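Local coordinates for TetR-family transcriptional regulator (Streptomyces coelicolor, PDB 2G7L), which probably binds DNA as a dimer and regulates transcription, as TetR-family proteins generally do, at residues A30-E35 with D72-E77; R94-S99 with L125-R130; S138-A143 with G220-P225; A68-A73 with P108-S113. All blocks are in the same frame, centred on the assembly; numbering follows the deposited sequence.

Contact 1: residues A30-E35 with D72-E77; sequences ALMRAE and DALLGE
Two donors grip Asp72 O, two residues before the Leu74 side chain that meets Met32 and Arg33: Leu75 N, at 3.0 Å from Asp72 O, and the amide ND2 of Asn123. The first belongs to the end of helix 63-74, where a type I turn runs from Leu74 to Glu77; the second ties that end to helix 122-136. The backbones stay well apart, Met32 CA and Leu74 CA lying 11.3 Å from each other, so long side chains make the whole contact. Met32, present as selenomethionine, starts with CG anti to the backbone N (chi1 160°), bends at chi3, and meets Leu74 tip to tip, CE standing 3.8 Å from CD2 of Leu74 and 4.0 Å from CD1 of Leu74. Arg33 runs past the same leucine in the opposite sense. Its guanidinium lies obliquely to the methyl, with NH2 of Arg33 3.3 Å from CD2 of Leu74. Met32 also packs on Leu37, Val40 and His107, and Leu74 on Val103. Packing of the first helix of the probable DNA-binding part against the end of the helix that leads into the regulatory core is characteristic of the TetR fold.

Contact 2: residues R94-S99 with L125-R130; sequences RAVLTS and LRLVER
Leu127 and Arg130 of helix 122-136 pack on Val96 of helix 89-106, a helix-to-helix contact inside the all-helical C-terminal regulatory domain of the TetR fold. The closest backbones are at Val96 and Leu127, whose CA atoms are 8.1 Å apart, and the two segments bury 130 Å² between them. Along 125-130, Leu125 comes first and packs on His191 of the second subunit. Leu127 follows and supplies the apolar core: with CG anti to the backbone N (chi1 180°), it brings CD1 to 3.8 Å from CG2 of Val96, the two side chains running alongside each other in opposing senses. Val96 itself has chi1 at -8°, so CG1 nearly eclipses the backbone N, a position to be read with some caution. Leu127 also touches Leu80 and Leu153. Val128 and Glu129 turn to the dimer interface: Val128 touches Ile194 of the second subunit, and the Glu129 carboxylate accepts hydrogen bonds from the backbone N atoms of Ala193 and Ile194 of that subunit, at the start of helix 192-197. One helix thus packs inside its own chain with one side and on its mate with another. Arg130, last in the walk, contributes its aliphatic stem rather than its charge: its CG lies 4.4 Å from CG1 of Val96.

Contact 3: residues S138-A143 with G220-P225; sequences SGAPGA and GITRTP
Ser138 and Ala140 press on Thr222 at the closest part of this contact, with Ala140 CA and Thr222 CA 5.3 Å apart. The methyl CG2 of Thr222 stands 3.8 Å from OG of Ser138 and 3.9 Å from CB of Ser138, while CB of Ala140 lies 4.1 Å from CA of Thr222. Ser138 OG sits between its own backbone N and carbonyl carbon (chi1 75°), from where it accepts a nearly straight bond from Ala140 N at 3.0 Å, with an N-H...O angle of 162°. This is an ST turn, and the same OG is also hydrogen-bonded to Leu135 O. Gly139 takes a positive phi of 86°, a backbone shape that would bring any side chain into collision with the carbonyl O of Ser138. Replacing Ser138 with an alanine would probably leave Ala140 N and Leu135 O without their hydroxyl mate and open a gap beside CG2 of Thr222. The outer side is looser: Pro141 and Gly142 are exposed, and the CB atoms of Arg223 and Pro225 point away from segment 138-143. Beyond the touching residues, Thr224 bonds to Asn219 and Trp212 of the second subunit, so the end of helix 206-223 also belongs to the dimer interface. Thr222 OG1 bonds to Val218 O within its helix, leaving its methyl to face the turn. Across the contact the chemistry is therefore van der Waals, while the hydroxyls of Ser138 and Thr222 are engaged by backbone atoms close by in the chain: those bonds shape the turn and the helix end, and the packing brings them together.

Contact 4: residues A68-A73 with P108-S113; sequences AAVLDA and PQLARS
Leu110 of helix 108-116 packs on Leu71 and Val70 of helix 63-74, and the CA atoms of Leu71 and Leu110 are only 6.3 Å apart. Followed outward, the Leu110 side chain begins at CB, which lies 4.1 Å from CD1 of Leu71. CG is anti to the carbonyl carbon (chi1 -62°), and this turn carries the chain on to CD1, the branch that does most of the touching. CD1 of Leu110 is 4.0 Å from CD1 of Leu71 and equally 4.0 Å from CA of Leu71, so it reaches right to the opposing backbone, and CG1 of Val70 meets it at 4.2 Å. Leu71, running the other way alongside, puts CD2 at 4.1 Å from the carbonyl O of Leu110. Leu37, His67 and Leu74 add further packing round Leu110, while Val103 and Leu104 of helix 89-106 touch Leu71. Beside the apolar patch, Gln109 NE2 donates to Ser113 OG at 2.9 Å, with the hydroxyl near the amide plane, and that hydroxyl is also hydrogen-bonded to ND1 of His67, which links helix 108-116 to helix 63-74. All three touching residues are buried and apolar, so between these two segments the seat rests on shape and burial, with the Ser113-His67 bond as a polar tie at its side.

How the contacts relate
From the N terminus, contact 1 closes a loop of 36 residues, returning the end of helix 63-74 to helix 21-35. Contact 4 opens before that loop is complete: the two share Asp72 and Ala73, touch through Met32 and Val70, and lie with centres 9 Å apart. Contact 4 reaches on to 108-113, so helix 63-74 joins the probable DNA-binding part to the regulatory core. Contact 2 opens within the loop of contact 4 and closes beyond it, so these two cross, and none of the four nests in another. Contact 3 comes last, in series, with 76 residues between its segments. Contacts 2 and 3 border the second subunit, as contact 4 does through Arg112, and contact 3 lies across the chain's centre from contact 1.

Contact 1: residues A30-E35 with D72-E77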
loop_
_atom_site.group_PDB
_atom_site.type_symbol
_atom_site.label_atom_id
_atom_site.label_comp_id
_atom_site.label_asym_id
_atom_site.label_seq_id
_atom_site.Cartn_x
_atom_site.Cartn_y
_atom_site.Cartn_z
ATOM N N ALA A 30 12.908 0.906 22.330
ATOM C CA ALA A 30 14.098 1.605 22.805
ATOM C C ALA A 30 15.228 1.476 21.805
ATOM O O ALA A 30 15.869 2.453 21.512
ATOM C CB ALA A 30 14.545 1.045 24.240
ATOM N N LEU A 31 15.460 0.276 21.281
ATOM C CA LEU A 31 16.459 0.083 20.201
ATOM C C LEU A 31 16.241 0.987 18.951
ATOM O O LEU A 31 17.215 1.558 18.419
ATOM C CB LEU A 31 16.497 -1.373 19.787
ATOM C CG LEU A 31 17.693 -1.830 18.992
ATOM C CD1 LEU A 31 19.001 -1.399 19.672
ATOM C CD2 LEU A 31 17.563 -3.334 18.917
HETATM N N MSE A 32 14.977 1.170 18.530
HETATM C CA MSE A 32 14.657 2.034 17.395
HETATM C C MSE A 32 15.000 3.515 17.635
HETATM O O MSE A 32 15.611 4.150 16.798
HETATM C CB MSE A 32 13.184 1.911 17.018
HETATM C CG MSE A 32 12.673 3.128 16.189
HETATM SE SE MSE A 32 10.804 2.973 15.907
HETATM C CE MSE A 32 10.416 4.420 17.210
ATOM N N ARG A 33 14.536 4.059 18.748
ATOM C CA ARG A 33 14.837 5.422 19.171
ATOM C C ARG A 33 16.347 5.740 19.319
ATOM O O ARG A 33 16.772 6.868 19.086
ATOM C CB ARG A 33 14.181 5.646 20.533
ATOM C CG ARG A 33 12.759 5.232 20.580
ATOM C CD ARG A 33 11.936 6.440 20.618
ATOM N NE ARG A 33 10.552 6.182 20.982
ATOM C CZ ARG A 33 9.504 6.562 20.250
ATOM N NH1 ARG A 33 9.688 7.204 19.060
ATOM N NH2 ARG A 33 8.267 6.303 20.708
ATOM N N ALA A 34 17.120 4.741 19.728
ATOM C CA ALA A 34 18.515 4.897 20.007
ATOM C C ALA A 34 19.346 4.684 18.755
ATOM O O ALA A 34 20.407 5.294 18.566
ATOM C CB ALA A 34 18.936 3.880 21.116
ATOM N N GLU A 35 18.872 3.825 17.883
ATOM C CA GLU A 35 19.738 3.336 16.807
ATOM C C GLU A 35 19.126 3.348 15.392
ATOM O O GLU A 35 19.836 3.059 14.415
ATOM C CB GLU A 35 20.280 1.940 17.174
ATOM C CG GLU A 35 21.219 1.920 18.414
ATOM C CD GLU A 35 22.102 0.699 18.424
ATOM O OE1 GLU A 35 22.979 0.617 17.543
ATOM O OE2 GLU A 35 21.916 -0.198 19.283
ATOM N N ASP A 72 2.367 -0.788 16.765
ATOM C CA ASP A 72 1.301 -0.740 17.772
ATOM C C ASP A 72 1.622 0.155 18.974
ATOM O O ASP A 72 0.859 1.061 19.323
ATOM C CB ASP A 72 0.859 -2.118 18.210
ATOM C CG ASP A 72 -0.470 -2.080 18.965
ATOM O OD1 ASP A 72 -0.463 -1.572 20.094
ATOM O OD2 ASP A 72 -1.517 -2.576 18.480
ATOM N N ALA A 73 2.796 -0.037 19.551
ATOM C CA ALA A 73 3.274 0.803 20.630
ATOM C C ALA A 73 3.115 2.285 20.279
ATOM O O ALA A 73 2.562 3.058 21.068
ATOM C CB ALA A 73 4.781 0.475 20.921
ATOM N N LEU A 74 3.584 2.672 19.092
ATOM C CA LEU A 74 3.636 4.101 18.667
ATOM C C LEU A 74 2.244 4.719 18.440
ATOM O O LEU A 74 2.067 5.946 18.446
ATOM C CB LEU A 74 4.504 4.243 17.395
ATOM C CG LEU A 74 6.005 3.951 17.574
ATOM C CD1 LEU A 74 6.623 3.446 16.314
ATOM C CD2 LEU A 74 6.768 5.213 18.019
ATOM N N LEU A 75 1.254 3.843 18.309
ATOM C CA LEU A 75 -0.152 4.226 18.083
ATOM C C LEU A 75 -0.907 4.564 19.368
ATOM O O LEU A 75 -2.089 4.909 19.318
ATOM C CB LEU A 75 -0.904 3.095 17.344
ATOM C CG LEU A 75 -1.032 3.166 15.815
ATOM C CD1 LEU A 75 -0.020 4.088 15.193
ATOM C CD2 LEU A 75 -0.998 1.790 15.176
ATOM N N GLY A 76 -0.245 4.420 20.527
ATOM C CA GLY A 76 -0.816 4.877 21.785
ATOM C C GLY A 76 -0.822 6.400 21.839
ATOM O O GLY A 76 -1.551 7.005 22.647
ATOM N N GLU A 77 -0.020 7.031 20.988
ATOM C CA GLU A 77 0.040 8.492 20.961
ATOM C C GLU A 77 -1.224 9.103 20.304
ATOM O O GLU A 77 -1.784 10.081 20.833
ATOM C CB GLU A 77 1.353 9.005 20.332
ATOM C CG GLU A 77 1.390 9.007 18.781
ATOM C CD GLU A 77 2.807 9.216 18.190
ATOM O OE1 GLU A 77 3.570 8.194 18.044
ATOM O OE2 GLU A 77 3.122 10.397 17.830
#

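Contact 2: residues R94-S99 with L125-R130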
loop_
_atom_site.group_PDB
_atom_site.type_symbol
_atom_site.label_atom_id
_atom_site.label_comp_id
_atom_site.label_asym_id
_atom_site.label_seq_id
_atom_site.Cartn_x
_atom_site.Cartn_y
_atom_site.Cartn_z
ATOM N N ARG A 94 -11.973 11.966 9.948
ATOM C CA ARG A 94 -10.840 12.494 9.241
ATOM C C ARG A 94 -9.673 12.804 10.208
ATOM O O ARG A 94 -8.479 12.563 9.872
ATOM C CB ARG A 94 -11.232 13.749 8.454
ATOM C CG ARG A 94 -10.118 14.196 7.483
ATOM C CD ARG A 94 -10.287 15.627 6.921
ATOM N NE ARG A 94 -11.454 15.784 6.015
ATOM C CZ ARG A 94 -11.447 15.651 4.685
ATOM N NH1 ARG A 94 -10.343 15.285 4.033
ATOM N NH2 ARG A 94 -12.565 15.861 3.995
ATOM N N ALA A 95 -9.994 13.397 11.375
ATOM C CA ALA A 95 -8.926 13.664 12.386
ATOM C C ALA A 95 -8.214 12.393 12.887
ATOM O O ALA A 95 -6.977 12.341 12.912
ATOM C CB ALA A 95 -9.445 14.537 13.569
ATOM N N VAL A 96 -8.929 11.337 13.236
ATOM C CA VAL A 96 -8.163 10.167 13.640
ATOM C C VAL A 96 -7.289 9.580 12.523
ATOM O O VAL A 96 -6.144 9.217 12.745
ATOM C CB VAL A 96 -8.917 9.137 14.575
ATOM C CG1 VAL A 96 -10.270 9.667 15.030
ATOM C CG2 VAL A 96 -8.942 7.711 14.061
ATOM N N LEU A 97 -7.815 9.586 11.299
ATOM C CA LEU A 97 -7.101 8.974 10.181
ATOM C C LEU A 97 -5.887 9.786 9.854
ATOM O O LEU A 97 -4.884 9.244 9.494
ATOM C CB LEU A 97 -8.042 8.741 8.957
ATOM C CG LEU A 97 -8.909 7.503 9.208
ATOM C CD1 LEU A 97 -10.108 7.492 8.284
ATOM C CD2 LEU A 97 -8.059 6.213 9.042
ATOM N N THR A 98 -5.967 11.083 10.044
ATOM C CA THR A 98 -4.810 11.963 9.899
ATOM C C THR A 98 -3.710 11.700 10.927
ATOM O O THR A 98 -2.523 11.607 10.566
ATOM C CB THR A 98 -5.271 13.456 9.907
ATOM O OG1 THR A 98 -6.163 13.624 8.820
ATOM C CG2 THR A 98 -4.134 14.439 9.737
ATOM N N SER A 99 -4.069 11.574 12.198
ATOM C CA SER A 99 -3.044 11.320 13.187
ATOM C C SER A 99 -2.479 9.939 13.044
ATOM O O SER A 99 -1.281 9.806 13.180
ATOM C CB SER A 99 -3.461 11.693 14.630
ATOM O OG SER A 99 -4.699 11.151 15.017
ATOM N N LEU A 125 -6.275 -2.261 17.982
ATOM C CA LEU A 125 -7.666 -2.609 18.278
ATOM C C LEU A 125 -8.504 -1.396 18.764
ATOM O O LEU A 125 -9.689 -1.314 18.457
ATOM C CB LEU A 125 -7.718 -3.765 19.304
ATOM C CG LEU A 125 -7.914 -5.155 18.685
ATOM C CD1 LEU A 125 -6.859 -5.420 17.601
ATOM C CD2 LEU A 125 -7.828 -6.182 19.805
ATOM N N ARG A 126 -7.886 -0.471 19.499
ATOM C CA ARG A 126 -8.552 0.763 19.891
ATOM C C ARG A 126 -8.761 1.766 18.752
ATOM O O ARG A 126 -9.811 2.432 18.680
ATOM C CB ARG A 126 -7.826 1.471 21.056
ATOM C CG ARG A 126 -8.183 0.842 22.463
ATOM C CD ARG A 126 -7.495 1.625 23.605
ATOM N NE ARG A 126 -6.306 2.349 23.136
ATOM C CZ ARG A 126 -6.165 3.681 23.102
ATOM N NH1 ARG A 126 -7.161 4.472 23.530
ATOM N NH2 ARG A 126 -5.020 4.220 22.628
ATOM N N LEU A 127 -7.722 1.941 17.928
ATOM C CA LEU A 127 -7.873 2.645 16.651
ATOM C C LEU A 127 -8.975 2.053 15.834
ATOM O O LEU A 127 -9.837 2.783 15.415
ATOM C CB LEU A 127 -6.586 2.631 15.835
ATOM C CG LEU A 127 -6.651 3.349 14.469
ATOM C CD1 LEU A 127 -6.536 4.866 14.652
ATOM C CD2 LEU A 127 -5.424 2.831 13.688
ATOM N N VAL A 128 -8.979 0.755 15.589
ATOM C CA VAL A 128 -10.044 0.199 14.773
ATOM C C VAL A 128 -11.443 0.374 15.361
ATOM O O VAL A 128 -12.361 0.738 14.625
ATOM C CB VAL A 128 -9.769 -1.210 13.999
ATOM C CG1 VAL A 128 -8.304 -1.700 13.982
ATOM C CG2 VAL A 128 -10.911 -2.289 14.060
ATOM N N GLU A 129 -11.581 0.165 16.687
ATOM C CA GLU A 129 -12.879 0.300 17.379
ATOM C C GLU A 129 -13.435 1.714 17.121
ATOM O O GLU A 129 -14.564 1.885 16.784
ATOM C CB GLU A 129 -12.668 0.041 18.912
ATOM C CG GLU A 129 -13.834 0.466 19.769
ATOM C CD GLU A 129 -14.954 -0.502 19.644
ATOM O OE1 GLU A 129 -14.672 -1.590 19.085
ATOM O OE2 GLU A 129 -16.120 -0.175 20.076
ATOM N N ARG A 130 -12.600 2.714 17.284
ATOM C CA ARG A 130 -12.957 4.076 17.131
ATOM C C ARG A 130 -13.289 4.475 15.668
ATOM O O ARG A 130 -14.149 5.313 15.420
ATOM C CB ARG A 130 -11.755 4.899 17.581
ATOM C CG ARG A 130 -11.948 6.439 17.478
ATOM C CD ARG A 130 -13.164 6.911 18.378
ATOM N NE ARG A 130 -13.230 8.375 18.403
ATOM C CZ ARG A 130 -14.334 9.074 18.691
ATOM N NH1 ARG A 130 -15.498 8.447 18.959
ATOM N NH2 ARG A 130 -14.261 10.397 18.656
#

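Contact 3: residues S138-A143 with G220-P225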
loop_
_atom_site.group_PDB
_atom_site.type_symbol
_atom_site.label_atom_id
_atom_site.label_comp_id
_atom_site.label_asym_id
_atom_site.label_seq_id
_atom_site.Cartn_x
_atom_site.Cartn_y
_atom_site.Cartn_z
ATOM N N SER A 138 -22.472 7.359 9.981
ATOM C CA SER A 138 -22.897 7.713 8.635
ATOM C C SER A 138 -24.283 7.107 8.355
ATOM O O SER A 138 -24.948 7.551 7.437
ATOM C CB SER A 138 -21.892 7.133 7.611
ATOM O OG SER A 138 -22.082 5.705 7.482
ATOM N N GLY A 139 -24.693 6.080 9.098
ATOM C CA GLY A 139 -25.910 5.349 8.806
ATOM C C GLY A 139 -25.746 4.227 7.814
ATOM O O GLY A 139 -26.625 3.376 7.687
ATOM N N ALA A 140 -24.608 4.167 7.099
ATOM C CA ALA A 140 -24.396 3.116 6.067
ATOM C C ALA A 140 -24.541 1.711 6.651
ATOM O O ALA A 140 -24.288 1.514 7.800
ATOM C CB ALA A 140 -23.018 3.287 5.440
ATOM N N PRO A 141 -24.971 0.734 5.862
ATOM C CA PRO A 141 -25.043 -0.609 6.358
ATOM C C PRO A 141 -23.738 -1.157 6.936
ATOM O O PRO A 141 -22.648 -0.660 6.620
ATOM C CB PRO A 141 -25.506 -1.416 5.161
ATOM C CG PRO A 141 -26.296 -0.426 4.302
ATOM C CD PRO A 141 -25.522 0.875 4.490
ATOM N N GLY A 142 -23.859 -2.156 7.809
ATOM C CA GLY A 142 -22.722 -2.586 8.637
ATOM C C GLY A 142 -21.619 -3.239 7.791
ATOM O O GLY A 142 -20.435 -3.119 8.133
ATOM N N ALA A 143 -21.995 -3.910 6.700
ATOM C CA ALA A 143 -21.000 -4.552 5.836
ATOM C C ALA A 143 -20.051 -3.506 5.252
ATOM O O ALA A 143 -18.832 -3.706 5.190
ATOM C CB ALA A 143 -21.656 -5.353 4.753
ATOM N N GLY A 220 -17.445 6.828 -1.514
ATOM C CA GLY A 220 -17.701 5.484 -2.080
ATOM C C GLY A 220 -18.140 4.425 -1.115
ATOM O O GLY A 220 -18.944 3.563 -1.434
ATOM N N ILE A 221 -17.501 4.389 0.054
ATOM C CA ILE A 221 -17.872 3.365 1.054
ATOM C C ILE A 221 -19.377 3.467 1.416
ATOM O O ILE A 221 -20.119 2.458 1.398
ATOM C CB ILE A 221 -17.011 3.475 2.324
ATOM C CG1 ILE A 221 -15.558 3.013 2.044
ATOM C CG2 ILE A 221 -17.667 2.673 3.530
ATOM C CD1 ILE A 221 -14.571 3.593 3.056
ATOM N N THR A 222 -19.831 4.689 1.691
ATOM C CA THR A 222 -21.233 4.863 2.150
ATOM C C THR A 222 -22.231 4.522 1.053
ATOM O O THR A 222 -23.340 4.074 1.360
ATOM C CB THR A 222 -21.512 6.246 2.704
ATOM O OG1 THR A 222 -21.164 7.246 1.730
ATOM C CG2 THR A 222 -20.689 6.497 3.987
ATOM N N ARG A 223 -21.816 4.623 -0.224
ATOM C CA ARG A 223 -22.755 4.387 -1.282
ATOM C C ARG A 223 -22.684 3.092 -2.030
ATOM O O ARG A 223 -23.564 2.789 -2.830
ATOM C CB ARG A 223 -22.889 5.598 -2.176
ATOM C CG ARG A 223 -21.924 5.748 -3.222
ATOM C CD ARG A 223 -21.522 7.231 -3.283
ATOM N NE ARG A 223 -22.397 8.107 -2.500
ATOM C CZ ARG A 223 -22.339 9.445 -2.504
ATOM N NH1 ARG A 223 -21.454 10.098 -3.253
ATOM N NH2 ARG A 223 -23.180 10.146 -1.737
ATOM N N THR A 224 -21.718 2.252 -1.690
ATOM C CA THR A 224 -21.521 1.006 -2.444
ATOM C C THR A 224 -21.807 -0.206 -1.595
ATOM O O THR A 224 -21.074 -0.485 -0.684
ATOM C CB THR A 224 -20.044 0.884 -2.984
ATOM O OG1 THR A 224 -19.631 2.093 -3.633
ATOM C CG2 THR A 224 -19.919 -0.261 -3.916
ATOM N N PRO A 225 -22.889 -0.930 -1.881
ATOM C CA PRO A 225 -23.210 -2.189 -1.199
ATOM C C PRO A 225 -22.121 -3.261 -1.369
ATOM O O PRO A 225 -21.491 -3.358 -2.454
ATOM C CB PRO A 225 -24.481 -2.656 -1.911
ATOM C CG PRO A 225 -25.084 -1.415 -2.449
ATOM C CD PRO A 225 -23.931 -0.558 -2.866
#

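Contact 4: residues A68-A73 with P108-S113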
loop_
_atom_site.group_PDB
_atom_site.type_symbol
_atom_site.label_atom_id
_atom_site.label_comp_id
_atom_site.label_asym_id
_atom_site.label_seq_id
_atom_site.Cartn_x
_atom_site.Cartn_y
_atom_site.Cartn_z
ATOM N N ALA A 68 5.290 -4.592 13.392
ATOM C CA ALA A 68 3.863 -4.362 13.721
ATOM C C ALA A 68 3.654 -4.028 15.238
ATOM O O ALA A 68 2.925 -3.068 15.580
ATOM C CB ALA A 68 3.021 -5.522 13.322
ATOM N N ALA A 69 4.243 -4.834 16.122
ATOM C CA ALA A 69 4.302 -4.570 17.591
ATOM C C ALA A 69 4.904 -3.205 17.910
ATOM O O ALA A 69 4.389 -2.473 18.726
ATOM C CB ALA A 69 5.131 -5.671 18.257
ATOM N N VAL A 70 5.998 -2.842 17.254
ATOM C CA VAL A 70 6.553 -1.510 17.471
ATOM C C VAL A 70 5.603 -0.441 16.959
ATOM O O VAL A 70 5.501 0.664 17.529
ATOM C CB VAL A 70 7.913 -1.355 16.765
ATOM C CG1 VAL A 70 8.397 0.067 16.832
ATOM C CG2 VAL A 70 8.972 -2.360 17.407
ATOM N N LEU A 71 4.954 -0.714 15.818
ATOM C CA LEU A 71 3.967 0.275 15.323
ATOM C C LEU A 71 2.850 0.358 16.294
ATOM O O LEU A 71 2.407 1.476 16.627
ATOM C CB LEU A 71 3.436 -0.057 13.904
ATOM C CG LEU A 71 2.410 0.931 13.341
ATOM C CD1 LEU A 71 2.999 2.322 13.315
ATOM C CD2 LEU A 71 1.986 0.449 11.934
ATOM N N ASP A 72 2.367 -0.788 16.765
ATOM C CA ASP A 72 1.301 -0.740 17.772
ATOM C C ASP A 72 1.622 0.155 18.974
ATOM O O ASP A 72 0.859 1.061 19.323
ATOM C CB ASP A 72 0.859 -2.118 18.210
ATOM C CG ASP A 72 -0.470 -2.080 18.965
ATOM O OD1 ASP A 72 -0.463 -1.572 20.094
ATOM O OD2 ASP A 72 -1.517 -2.576 18.480
ATOM N N ALA A 73 2.796 -0.037 19.551
ATOM C CA ALA A 73 3.274 0.803 20.630
ATOM C C ALA A 73 3.115 2.285 20.279
ATOM O O ALA A 73 2.562 3.058 21.068
ATOM C CB ALA A 73 4.781 0.475 20.921
ATOM N N PRO A 108 8.110 5.495 7.837
ATOM C CA PRO A 108 7.597 4.870 6.594
ATOM C C PRO A 108 7.842 3.410 6.450
ATOM O O PRO A 108 6.985 2.705 5.914
ATOM C CB PRO A 108 8.227 5.729 5.475
ATOM C CG PRO A 108 8.294 7.116 6.131
ATOM C CD PRO A 108 8.916 6.694 7.519
ATOM N N GLN A 109 8.954 2.921 6.999
ATOM C CA GLN A 109 9.173 1.486 7.020
ATOM C C GLN A 109 8.155 0.743 7.852
ATOM O O GLN A 109 7.837 -0.386 7.528
ATOM C CB GLN A 109 10.587 1.139 7.490
ATOM C CG GLN A 109 10.889 -0.359 7.497
ATOM C CD GLN A 109 10.632 -1.039 6.160
ATOM O OE1 GLN A 109 11.147 -0.580 5.133
ATOM N NE2 GLN A 109 9.862 -2.165 6.168
ATOM N N LEU A 110 7.604 1.374 8.909
ATOM C CA LEU A 110 6.480 0.730 9.615
ATOM C C LEU A 110 5.203 0.633 8.784
ATOM O O LEU A 110 4.506 -0.394 8.837
ATOM C CB LEU A 110 6.199 1.415 10.985
ATOM C CG LEU A 110 7.380 1.341 12.013
ATOM C CD1 LEU A 110 6.954 1.987 13.342
ATOM C CD2 LEU A 110 7.871 -0.119 12.191
ATOM N N ALA A 111 4.875 1.696 8.043
ATOM C CA ALA A 111 3.783 1.627 6.992
ATOM C C ALA A 111 4.074 0.482 6.014
ATOM O O ALA A 111 3.192 -0.365 5.793
ATOM C CB ALA A 111 3.612 2.957 6.217
ATOM N N ARG A 112 5.329 0.395 5.502
ATOM C CA ARG A 112 5.663 -0.679 4.545
ATOM C C ARG A 112 5.443 -2.043 5.134
ATOM O O ARG A 112 4.877 -2.953 4.485
ATOM C CB ARG A 112 7.091 -0.567 4.020
ATOM C CG ARG A 112 7.285 0.580 3.062
ATOM C CD ARG A 112 8.766 0.872 2.791
ATOM N NE ARG A 112 8.843 2.284 2.438
ATOM C CZ ARG A 112 9.944 2.937 2.099
ATOM N NH1 ARG A 112 11.101 2.304 1.995
ATOM N NH2 ARG A 112 9.884 4.215 1.798
ATOM N N SER A 113 5.858 -2.220 6.384
ATOM C CA SER A 113 5.696 -3.526 7.016
ATOM C C SER A 113 4.267 -3.786 7.414
ATOM O O SER A 113 3.816 -4.938 7.405
ATOM C CB SER A 113 6.605 -3.615 8.247
ATOM O OG SER A 113 7.957 -3.535 7.841
#